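Local coordinates for core protein VP4 (Bluetongue virus, PDB 2JHP) that caps the viral messenger RNA inside the virus core, combining several steps of cap formation, methylation among them, in one polypeptide, at residues Thr168-Glu173 and Arg380-Arg385; Tyr322-Pro327 and Lys384-His389; Tyr334-Phe339 and Lys368-Tyr373. All blocks are in the same frame, centred on the assembly; numbering follows the deposited sequence.

Contact 1: Thr168-Glu173 and Arg380-Arg385; sequences TRFDDE and RFLKKR. With GUN (guanine), chain D.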
# COMPACT_ATOMS: atom_id res chain seq x y z
N THR A 168 23.28 3.77 -12.39
CA THR A 168 24.12 3.99 -11.21
C THR A 168 24.00 2.81 -10.23
O THR A 168 23.17 1.92 -10.42
CB THR A 168 23.72 5.31 -10.51
OG1 THR A 168 24.62 5.56 -9.42
CG2 THR A 168 22.28 5.24 -9.99
N ARG A 169 24.83 2.82 -9.19
CA ARG A 169 24.81 1.78 -8.15
C ARG A 169 23.82 2.10 -7.03
O ARG A 169 23.62 3.27 -6.69
CB ARG A 169 26.22 1.59 -7.57
CG ARG A 169 26.28 0.82 -6.25
CD ARG A 169 26.09 -0.69 -6.45
NE ARG A 169 27.34 -1.34 -6.87
CZ ARG A 169 28.30 -1.75 -6.05
NH1 ARG A 169 28.18 -1.61 -4.74
NH2 ARG A 169 29.39 -2.32 -6.55
N PHE A 170 23.20 1.07 -6.46
CA PHE A 170 22.37 1.22 -5.26
C PHE A 170 22.76 0.23 -4.16
O PHE A 170 23.22 -0.88 -4.44
CB PHE A 170 20.88 1.10 -5.59
CG PHE A 170 20.46 -0.26 -6.06
CD1 PHE A 170 20.09 -1.25 -5.15
CD2 PHE A 170 20.42 -0.55 -7.42
CE1 PHE A 170 19.70 -2.52 -5.58
CE2 PHE A 170 20.04 -1.82 -7.87
CZ PHE A 170 19.67 -2.81 -6.95
N ASP A 171 22.56 0.63 -2.91
CA ASP A 171 22.79 -0.23 -1.76
C ASP A 171 21.78 -1.38 -1.73
O ASP A 171 20.60 -1.17 -2.01
CB ASP A 171 22.76 0.58 -0.47
CG ASP A 171 23.99 1.44 -0.30
OD1 ASP A 171 25.11 0.90 -0.47
OD2 ASP A 171 23.86 2.65 -0.01
N ASP A 172 22.25 -2.58 -1.39
CA ASP A 172 21.41 -3.79 -1.43
C ASP A 172 21.67 -4.82 -0.31
O ASP A 172 22.68 -4.75 0.37
CB ASP A 172 21.54 -4.46 -2.80
CG ASP A 172 20.24 -5.12 -3.25
OD1 ASP A 172 19.28 -5.18 -2.45
OD2 ASP A 172 20.19 -5.58 -4.40
N GLU A 173 20.73 -5.74 -0.13
CA GLU A 173 20.76 -6.74 0.95
C GLU A 173 20.69 -8.16 0.38
O GLU A 173 20.32 -8.34 -0.78
CB GLU A 173 19.58 -6.51 1.91
CG GLU A 173 19.53 -5.13 2.55
CD GLU A 173 18.41 -4.96 3.57
OE1 GLU A 173 17.64 -5.93 3.78
OE2 GLU A 173 18.30 -3.86 4.16
N ARG A 380 18.19 -8.16 -2.81
CA ARG A 380 16.83 -8.01 -2.28
C ARG A 380 16.04 -6.95 -3.04
O ARG A 380 14.95 -7.21 -3.54
CB ARG A 380 16.84 -7.71 -0.77
CG ARG A 380 15.47 -7.50 -0.15
CD ARG A 380 15.53 -7.58 1.36
NE ARG A 380 14.27 -7.18 1.97
CZ ARG A 380 14.07 -6.06 2.66
NH1 ARG A 380 15.07 -5.21 2.85
NH2 ARG A 380 12.88 -5.80 3.16
N PHE A 381 16.62 -5.76 -3.13
CA PHE A 381 15.99 -4.64 -3.81
C PHE A 381 16.07 -4.76 -5.33
O PHE A 381 15.20 -4.24 -6.04
CB PHE A 381 16.56 -3.33 -3.29
CG PHE A 381 16.32 -3.11 -1.82
CD1 PHE A 381 17.38 -3.03 -0.93
CD2 PHE A 381 15.01 -2.99 -1.33
CE1 PHE A 381 17.16 -2.83 0.44
CE2 PHE A 381 14.78 -2.79 0.03
CZ PHE A 381 15.86 -2.71 0.91
N LEU A 382 17.08 -5.45 -5.84
CA LEU A 382 17.11 -5.77 -7.27
C LEU A 382 15.91 -6.66 -7.59
O LEU A 382 15.13 -6.36 -8.50
CB LEU A 382 18.43 -6.44 -7.69
CG LEU A 382 18.55 -6.85 -9.17
CD1 LEU A 382 18.32 -5.66 -10.12
CD2 LEU A 382 19.88 -7.51 -9.46
N LYS A 383 15.73 -7.73 -6.82
CA LYS A 383 14.61 -8.63 -7.03
C LYS A 383 13.29 -7.85 -7.04
O LYS A 383 12.51 -8.00 -7.97
CB LYS A 383 14.58 -9.73 -5.98
CG LYS A 383 13.74 -10.92 -6.40
CD LYS A 383 13.98 -12.13 -5.54
CE LYS A 383 13.32 -11.99 -4.18
NZ LYS A 383 13.59 -13.20 -3.35
N LYS A 384 13.06 -7.02 -6.03
CA LYS A 384 11.87 -6.18 -5.97
C LYS A 384 11.62 -5.44 -7.27
O LYS A 384 10.56 -5.58 -7.89
CB LYS A 384 11.95 -5.19 -4.79
CG LYS A 384 10.62 -4.55 -4.40
CD LYS A 384 10.72 -3.89 -3.02
CE LYS A 384 9.73 -2.73 -2.85
NZ LYS A 384 10.11 -1.53 -3.66
N ARG A 385 12.63 -4.67 -7.68
CA ARG A 385 12.59 -3.82 -8.87
C ARG A 385 12.38 -4.55 -10.19
O ARG A 385 11.77 -4.01 -11.11
CB ARG A 385 13.87 -3.01 -8.96
CG ARG A 385 13.95 -1.83 -8.03
CD ARG A 385 14.97 -0.86 -8.60
NE ARG A 385 15.70 -0.13 -7.57
CZ ARG A 385 16.82 0.55 -7.81
NH1 ARG A 385 17.32 0.59 -9.05
NH2 ARG A 385 17.43 1.20 -6.83
N9 GUN D . 9.62 -8.21 -3.23
C8 GUN D . 8.54 -8.13 -2.45
N7 GUN D . 7.67 -9.09 -2.80
C5 GUN D . 8.20 -9.78 -3.80
C6 GUN D . 7.75 -10.86 -4.54
O6 GUN D . 6.65 -11.37 -4.31
N1 GUN D . 8.57 -11.37 -5.56
C2 GUN D . 9.83 -10.75 -5.79
N2 GUN D . 10.62 -11.20 -6.74
N3 GUN D . 10.24 -9.70 -5.05
C4 GUN D . 9.45 -9.22 -4.08
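Phe170 and Arg385 meet as a cation-pi pair, the aromatic ring of the loop lying under the guanidinium group of the helix. Arg385 CZ stands 4.1 Å from the centroid of the Phe170 ring, and Arg385 NH2 comes closest, 3.5 Å from Phe170 CG, so the cation lies along the CD2 side of the ring, NH2 over CG and CD2 and NH1 nearer CE2. The two planes are tilted by 39°, short of a parallel stack. Phe170 CG lies between its backbone N and carbonyl carbon (chi1 66°), which swings the ring in toward the helix; its far end, CZ, then rests 3.9 Å from Leu382 CB. Arg378 makes a second cation-pi contact with the same ring.

Asp172 turns its carboxylate to the start of helix 380-391. OD1 accepts Phe381 N at 2.8 Å through its syn lone pair, with a fairly straight N-H...O angle of 163°, and also takes Glu173 N from above the carboxylate plane. OD2 reaches Leu382 N only weakly, at 3.4 Å. The positive end of the helix would be expected to stabilise this negative charge. Next to it, Arg380 N bonds to Glu173 O at 2.9 Å, while the side chains of Glu173 and Arg380 run side by side to a salt bridge, Glu173 OE1 to Arg380 NH1 at 2.8 Å, whose N-H...O bond is weak because it is strongly bent.

The contact thus ties the loop between strand 149-152 and helix 178-186 to the first turns of helix 380-391, where Lys383 forms a salt bridge with Asp184 of helix 178-186 and, with Lys384, lines a guanine pocket.

Contact 2: Tyr322-Pro327 and Lys384-His389; sequences YLFPQP and KRLFEH. With GUN (guanine), chain D.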
# COMPACT_ATOMS: atom_id res chain seq x y z
N TYR A 322 15.29 -7.49 -22.65
CA TYR A 322 16.23 -6.96 -21.67
C TYR A 322 17.27 -8.01 -21.29
O TYR A 322 17.03 -9.20 -21.43
CB TYR A 322 15.53 -6.50 -20.39
CG TYR A 322 14.44 -5.45 -20.53
CD1 TYR A 322 13.16 -5.70 -20.07
CD2 TYR A 322 14.71 -4.20 -21.08
CE1 TYR A 322 12.16 -4.74 -20.18
CE2 TYR A 322 13.72 -3.23 -21.20
CZ TYR A 322 12.45 -3.51 -20.74
OH TYR A 322 11.46 -2.56 -20.85
N LEU A 323 18.42 -7.53 -20.84
CA LEU A 323 19.38 -8.36 -20.12
C LEU A 323 19.58 -7.73 -18.74
O LEU A 323 19.84 -6.53 -18.64
CB LEU A 323 20.71 -8.47 -20.86
CG LEU A 323 20.72 -9.02 -22.29
CD1 LEU A 323 22.09 -8.78 -22.95
CD2 LEU A 323 20.37 -10.50 -22.35
N PHE A 324 19.43 -8.52 -17.69
CA PHE A 324 19.67 -7.96 -16.36
C PHE A 324 20.42 -8.85 -15.39
O PHE A 324 20.52 -10.06 -15.59
CB PHE A 324 18.40 -7.41 -15.72
CG PHE A 324 17.15 -8.16 -16.06
CD1 PHE A 324 17.06 -9.53 -15.85
CD2 PHE A 324 16.05 -7.47 -16.56
CE1 PHE A 324 15.88 -10.21 -16.14
CE2 PHE A 324 14.86 -8.14 -16.86
CZ PHE A 324 14.78 -9.52 -16.65
N PRO A 325 20.97 -8.23 -14.33
CA PRO A 325 21.71 -8.96 -13.31
C PRO A 325 20.78 -9.88 -12.51
O PRO A 325 19.56 -9.68 -12.51
CB PRO A 325 22.28 -7.86 -12.42
CG PRO A 325 22.13 -6.59 -13.20
CD PRO A 325 20.92 -6.78 -14.04
N GLN A 326 21.37 -10.87 -11.85
CA GLN A 326 20.63 -11.88 -11.11
C GLN A 326 20.76 -11.68 -9.61
O GLN A 326 21.87 -11.71 -9.08
CB GLN A 326 21.11 -13.28 -11.48
CG GLN A 326 21.14 -13.55 -12.98
CD GLN A 326 21.29 -15.02 -13.27
OE1 GLN A 326 20.43 -15.82 -12.92
NE2 GLN A 326 22.39 -15.38 -13.91
N PRO A 327 19.62 -11.48 -8.93
CA PRO A 327 19.61 -11.40 -7.47
C PRO A 327 20.12 -12.71 -6.87
O PRO A 327 19.75 -13.79 -7.35
CB PRO A 327 18.13 -11.20 -7.13
CG PRO A 327 17.49 -10.78 -8.37
CD PRO A 327 18.27 -11.33 -9.50
N LYS A 384 13.06 -7.02 -6.03
CA LYS A 384 11.87 -6.18 -5.97
C LYS A 384 11.62 -5.44 -7.27
O LYS A 384 10.56 -5.58 -7.89
CB LYS A 384 11.95 -5.19 -4.79
CG LYS A 384 10.62 -4.55 -4.40
CD LYS A 384 10.72 -3.89 -3.02
CE LYS A 384 9.73 -2.73 -2.85
NZ LYS A 384 10.11 -1.53 -3.66
N ARG A 385 12.63 -4.67 -7.68
CA ARG A 385 12.59 -3.82 -8.87
C ARG A 385 12.38 -4.55 -10.19
O ARG A 385 11.77 -4.01 -11.11
CB ARG A 385 13.87 -3.01 -8.96
CG ARG A 385 13.95 -1.83 -8.03
CD ARG A 385 14.97 -0.86 -8.60
NE ARG A 385 15.70 -0.13 -7.57
CZ ARG A 385 16.82 0.55 -7.81
NH1 ARG A 385 17.32 0.59 -9.05
NH2 ARG A 385 17.43 1.20 -6.83
N LEU A 386 12.92 -5.76 -10.30
CA LEU A 386 12.70 -6.58 -11.48
C LEU A 386 11.22 -6.98 -11.52
O LEU A 386 10.52 -6.76 -12.50
CB LEU A 386 13.61 -7.82 -11.47
CG LEU A 386 15.12 -7.70 -11.71
CD1 LEU A 386 15.84 -9.01 -11.41
CD2 LEU A 386 15.44 -7.27 -13.13
N PHE A 387 10.75 -7.54 -10.42
CA PHE A 387 9.36 -7.92 -10.24
C PHE A 387 8.41 -6.81 -10.69
O PHE A 387 7.54 -7.04 -11.52
CB PHE A 387 9.12 -8.26 -8.77
CG PHE A 387 7.80 -8.93 -8.51
CD1 PHE A 387 7.45 -10.08 -9.19
CD2 PHE A 387 6.93 -8.42 -7.55
CE1 PHE A 387 6.25 -10.70 -8.95
CE2 PHE A 387 5.73 -9.05 -7.28
CZ PHE A 387 5.38 -10.20 -7.98
N GLU A 388 8.60 -5.61 -10.13
CA GLU A 388 7.74 -4.46 -10.40
C GLU A 388 7.83 -3.98 -11.85
O GLU A 388 6.85 -3.51 -12.43
CB GLU A 388 8.09 -3.30 -9.48
CG GLU A 388 7.78 -3.56 -7.99
CD GLU A 388 8.47 -2.57 -7.04
OE1 GLU A 388 9.39 -1.84 -7.48
OE2 GLU A 388 8.08 -2.53 -5.85
N HIS A 389 9.02 -4.11 -12.44
CA HIS A 389 9.22 -3.62 -13.77
C HIS A 389 8.60 -4.54 -14.80
O HIS A 389 8.06 -4.08 -15.82
CB HIS A 389 10.70 -3.38 -14.07
CG HIS A 389 10.92 -2.68 -15.37
ND1 HIS A 389 11.61 -3.26 -16.41
CD2 HIS A 389 10.48 -1.48 -15.82
CE1 HIS A 389 11.62 -2.43 -17.44
NE2 HIS A 389 10.94 -1.35 -17.11
N9 GUN D . 9.62 -8.21 -3.23
C8 GUN D . 8.54 -8.13 -2.45
N7 GUN D . 7.67 -9.09 -2.80
C5 GUN D . 8.20 -9.78 -3.80
C6 GUN D . 7.75 -10.86 -4.54
O6 GUN D . 6.65 -11.37 -4.31
N1 GUN D . 8.57 -11.37 -5.56
C2 GUN D . 9.83 -10.75 -5.79
N2 GUN D . 10.62 -11.20 -6.74
N3 GUN D . 10.24 -9.70 -5.05
C4 GUN D . 9.45 -9.22 -4.08
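Leu386 and His389 pack against Tyr322, Phe324 and Pro327 in a buried, largely apolar contact between helix 380-391 and the edge of a Rossmann-like methyltransferase sheet. Strand 322-324 is the outermost strand of this seven-stranded sheet, whose order 3-2-1-4-5-7-6 is that of class I methyltransferases. The helix leads on to strand 393-394, at the border of a second sheet of the same order, so the packing lies where the two Rossmann-like units meet.

Leu386 works as a fork. Its CD2 branch stands over one face of the Phe324 ring as a CH-pi contact, 3.6 Å from the centroid and 19° off the ring normal. The other branch, CD1, points at the CG-CD edge of Pro327, 3.9 Å from Pro327 CD. Tyr185 of helix 178-186 touches Phe324, Pro327 and Leu386 and so closes this apolar cluster.

One turn further on, His389 holds CG trans to its backbone N (chi1 -172°), which carries the imidazole out to the strand. Tyr322 OH meets the imidazole near its plane, at the edge, 3.4 Å from His389 CE1; with ring planes 49° apart the two rings meet obliquely. The polar partner of this hydroxyl is His353 ND1, and the His353 ring also packs edge-to-face with His389.

Another side of the same helix serves the guanine pocket. Phe387 lays a ring face against the base, with guanine N1 centred 3.8 Å above the ring plane. Beside it Lys384 NZ forms a salt bridge with Glu388 OE2 at 3.1 Å, meeting the oxygen on its syn side, and that same oxygen accepts Ala137 N.

Contact 3: Tyr334-Phe339 and Lys368-Tyr373; sequences YELRNF and KMVELY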
# COMPACT_ATOMS: atom_id res chain seq x y z
N TYR A 334 29.53 -14.57 -13.97
CA TYR A 334 29.31 -13.77 -15.17
C TYR A 334 28.20 -14.31 -16.05
O TYR A 334 28.41 -14.74 -17.19
CB TYR A 334 30.60 -13.57 -15.96
CG TYR A 334 31.49 -12.56 -15.30
CD1 TYR A 334 32.56 -12.96 -14.52
CD2 TYR A 334 31.24 -11.19 -15.45
CE1 TYR A 334 33.38 -12.04 -13.90
CE2 TYR A 334 32.04 -10.26 -14.84
CZ TYR A 334 33.12 -10.68 -14.07
OH TYR A 334 33.93 -9.76 -13.46
N GLU A 335 27.00 -14.25 -15.49
CA GLU A 335 25.80 -14.76 -16.11
C GLU A 335 24.66 -13.80 -15.78
O GLU A 335 24.52 -13.34 -14.65
CB GLU A 335 25.51 -16.15 -15.54
CG GLU A 335 24.33 -16.85 -16.13
CD GLU A 335 24.16 -18.24 -15.54
OE1 GLU A 335 25.00 -19.11 -15.86
OE2 GLU A 335 23.21 -18.44 -14.75
N LEU A 336 23.87 -13.49 -16.80
CA LEU A 336 22.71 -12.63 -16.64
C LEU A 336 21.48 -13.43 -17.00
O LEU A 336 21.58 -14.64 -17.25
CB LEU A 336 22.81 -11.40 -17.55
CG LEU A 336 24.09 -10.56 -17.45
CD1 LEU A 336 24.13 -9.61 -18.60
CD2 LEU A 336 24.20 -9.80 -16.13
N ARG A 337 20.33 -12.77 -17.01
CA ARG A 337 19.10 -13.37 -17.50
C ARG A 337 18.55 -12.56 -18.66
O ARG A 337 18.62 -11.32 -18.66
CB ARG A 337 18.05 -13.50 -16.39
CG ARG A 337 18.38 -14.54 -15.34
CD ARG A 337 18.40 -15.94 -15.93
NE ARG A 337 19.10 -16.88 -15.07
CZ ARG A 337 19.30 -18.16 -15.35
NH1 ARG A 337 18.83 -18.69 -16.47
NH2 ARG A 337 19.96 -18.93 -14.49
N ASN A 338 18.05 -13.26 -19.66
CA ASN A 338 17.53 -12.64 -20.86
C ASN A 338 16.03 -12.67 -20.79
O ASN A 338 15.43 -13.73 -20.93
CB ASN A 338 18.02 -13.38 -22.10
CG ASN A 338 17.65 -12.69 -23.39
OD1 ASN A 338 17.98 -13.17 -24.47
ND2 ASN A 338 16.95 -11.56 -23.30
N PHE A 339 15.44 -11.50 -20.55
CA PHE A 339 14.00 -11.38 -20.60
C PHE A 339 13.54 -11.05 -22.02
O PHE A 339 14.08 -10.15 -22.67
CB PHE A 339 13.48 -10.34 -19.59
CG PHE A 339 12.01 -10.07 -19.73
CD1 PHE A 339 11.06 -11.02 -19.35
CD2 PHE A 339 11.56 -8.87 -20.27
CE1 PHE A 339 9.71 -10.77 -19.49
CE2 PHE A 339 10.21 -8.61 -20.42
CZ PHE A 339 9.28 -9.56 -20.03
N LYS A 368 30.51 -5.08 -16.52
CA LYS A 368 30.33 -4.12 -15.43
C LYS A 368 29.09 -4.42 -14.60
O LYS A 368 29.13 -4.32 -13.37
CB LYS A 368 30.23 -2.68 -15.96
CG LYS A 368 31.39 -1.77 -15.56
CD LYS A 368 31.29 -1.25 -14.12
CE LYS A 368 32.63 -0.69 -13.63
NZ LYS A 368 32.57 -0.18 -12.24
N MET A 369 28.00 -4.77 -15.27
CA MET A 369 26.74 -5.01 -14.56
C MET A 369 26.93 -6.02 -13.43
O MET A 369 26.57 -5.74 -12.28
CB MET A 369 25.64 -5.46 -15.53
CG MET A 369 25.06 -4.34 -16.36
SD MET A 369 23.40 -4.71 -16.97
CE MET A 369 23.74 -5.84 -18.30
N VAL A 370 27.51 -7.17 -13.77
CA VAL A 370 27.87 -8.21 -12.79
C VAL A 370 28.65 -7.59 -11.63
O VAL A 370 28.27 -7.73 -10.47
CB VAL A 370 28.70 -9.33 -13.45
CG1 VAL A 370 29.25 -10.31 -12.39
CG2 VAL A 370 27.88 -10.07 -14.51
N GLU A 371 29.72 -6.89 -11.95
CA GLU A 371 30.60 -6.28 -10.94
C GLU A 371 29.90 -5.24 -10.06
O GLU A 371 30.29 -5.04 -8.92
CB GLU A 371 31.81 -5.63 -11.61
CG GLU A 371 32.60 -6.61 -12.44
CD GLU A 371 33.40 -5.94 -13.54
OE1 GLU A 371 33.63 -4.70 -13.46
OE2 GLU A 371 33.82 -6.66 -14.47
N LEU A 372 28.88 -4.59 -10.62
CA LEU A 372 28.14 -3.57 -9.89
C LEU A 372 27.01 -4.13 -9.03
O LEU A 372 26.76 -3.61 -7.95
CB LEU A 372 27.57 -2.51 -10.85
CG LEU A 372 28.50 -1.46 -11.48
CD1 LEU A 372 27.72 -0.61 -12.48
CD2 LEU A 372 29.14 -0.58 -10.43
N TYR A 373 26.34 -5.19 -9.49
CA TYR A 373 25.10 -5.63 -8.83
C TYR A 373 25.11 -7.02 -8.19
O TYR A 373 24.36 -7.27 -7.25
CB TYR A 373 23.90 -5.44 -9.77
CG TYR A 373 23.81 -4.05 -10.36
CD1 TYR A 373 23.59 -2.94 -9.54
CD2 TYR A 373 23.96 -3.84 -11.72
CE1 TYR A 373 23.52 -1.65 -10.08
CE2 TYR A 373 23.89 -2.56 -12.27
CZ TYR A 373 23.67 -1.47 -11.44
OH TYR A 373 23.61 -0.21 -12.01
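Val370 of helix 363-373 fits between Tyr334, just before strand 335-341, and Leu336 near its start. Here the packing is close. Val370 CG1 lies over one face of the Tyr334 ring, 4.0 Å from its centroid and 26° off the normal, displaced toward the CD2-CE2 rim. The other branch, CG2, touches Tyr334 CD2 at 3.7 Å and faces inward to Leu336 CD2 at 4.0 Å. One valine therefore joins the aromatic ring at the border to the aliphatic group in the interior.

Leu336 is forked in its turn: while CD2 meets Val370, CD1 goes to the methyl end of Met369, 3.8 Å from CE. Met369 sets out to one side of the strand, and a bend about its CG-SD bond (chi3 -77°) brings CE round to the leucine. On its own flank, Met369 also touches Tyr160 and Ile166 of neighbouring loops, which extends the buried cluster.

The solvent side is looser and polar. Tyr334 is partly exposed, and its hydroxyl donates to Glu371 OE2 at 3.3 Å, a long bond that meets the oxygen on its anti side and somewhat out of the carboxylate plane. Ring and carboxylate stand almost perpendicular. Glu371 itself is exposed, so water may compete for this bond.

The helix segment runs across the strand segment at 105°, with axes 9.3 Å apart at closest approach. Strand 335-341 lies antiparallel between strands 302-308 and 322-324; helix 363-373 covers the side carrying Leu336, whereas Arg337, the next residue, packs on helix 178-186 on the other side of the sheet.

Along the chain the partners come in the order 168-173, 322-327, 334-339, 368-373 and 380-389; contact 3 falls within the spans of both others, and contacts 1 and 2 end on the same helix. Their centres are about 9 Å (1 and 2), 10 Å (2 and 3) and 13 Å (1 and 3) apart. Contacts 1 and 2 share Lys384 and Arg385; contacts 2 and 3 use adjacent strands, 322-324 and 335-341, bridged by Gln326 OE1 and Arg337 NE. Thr168 O and Tyr373 OH link contacts 1 and 3. Together they pack consecutive helices, 363-373 and 380-391, against one end of a methyltransferase-like sheet and a loop; the second helix lines a guanine pocket and leads toward the other sheet.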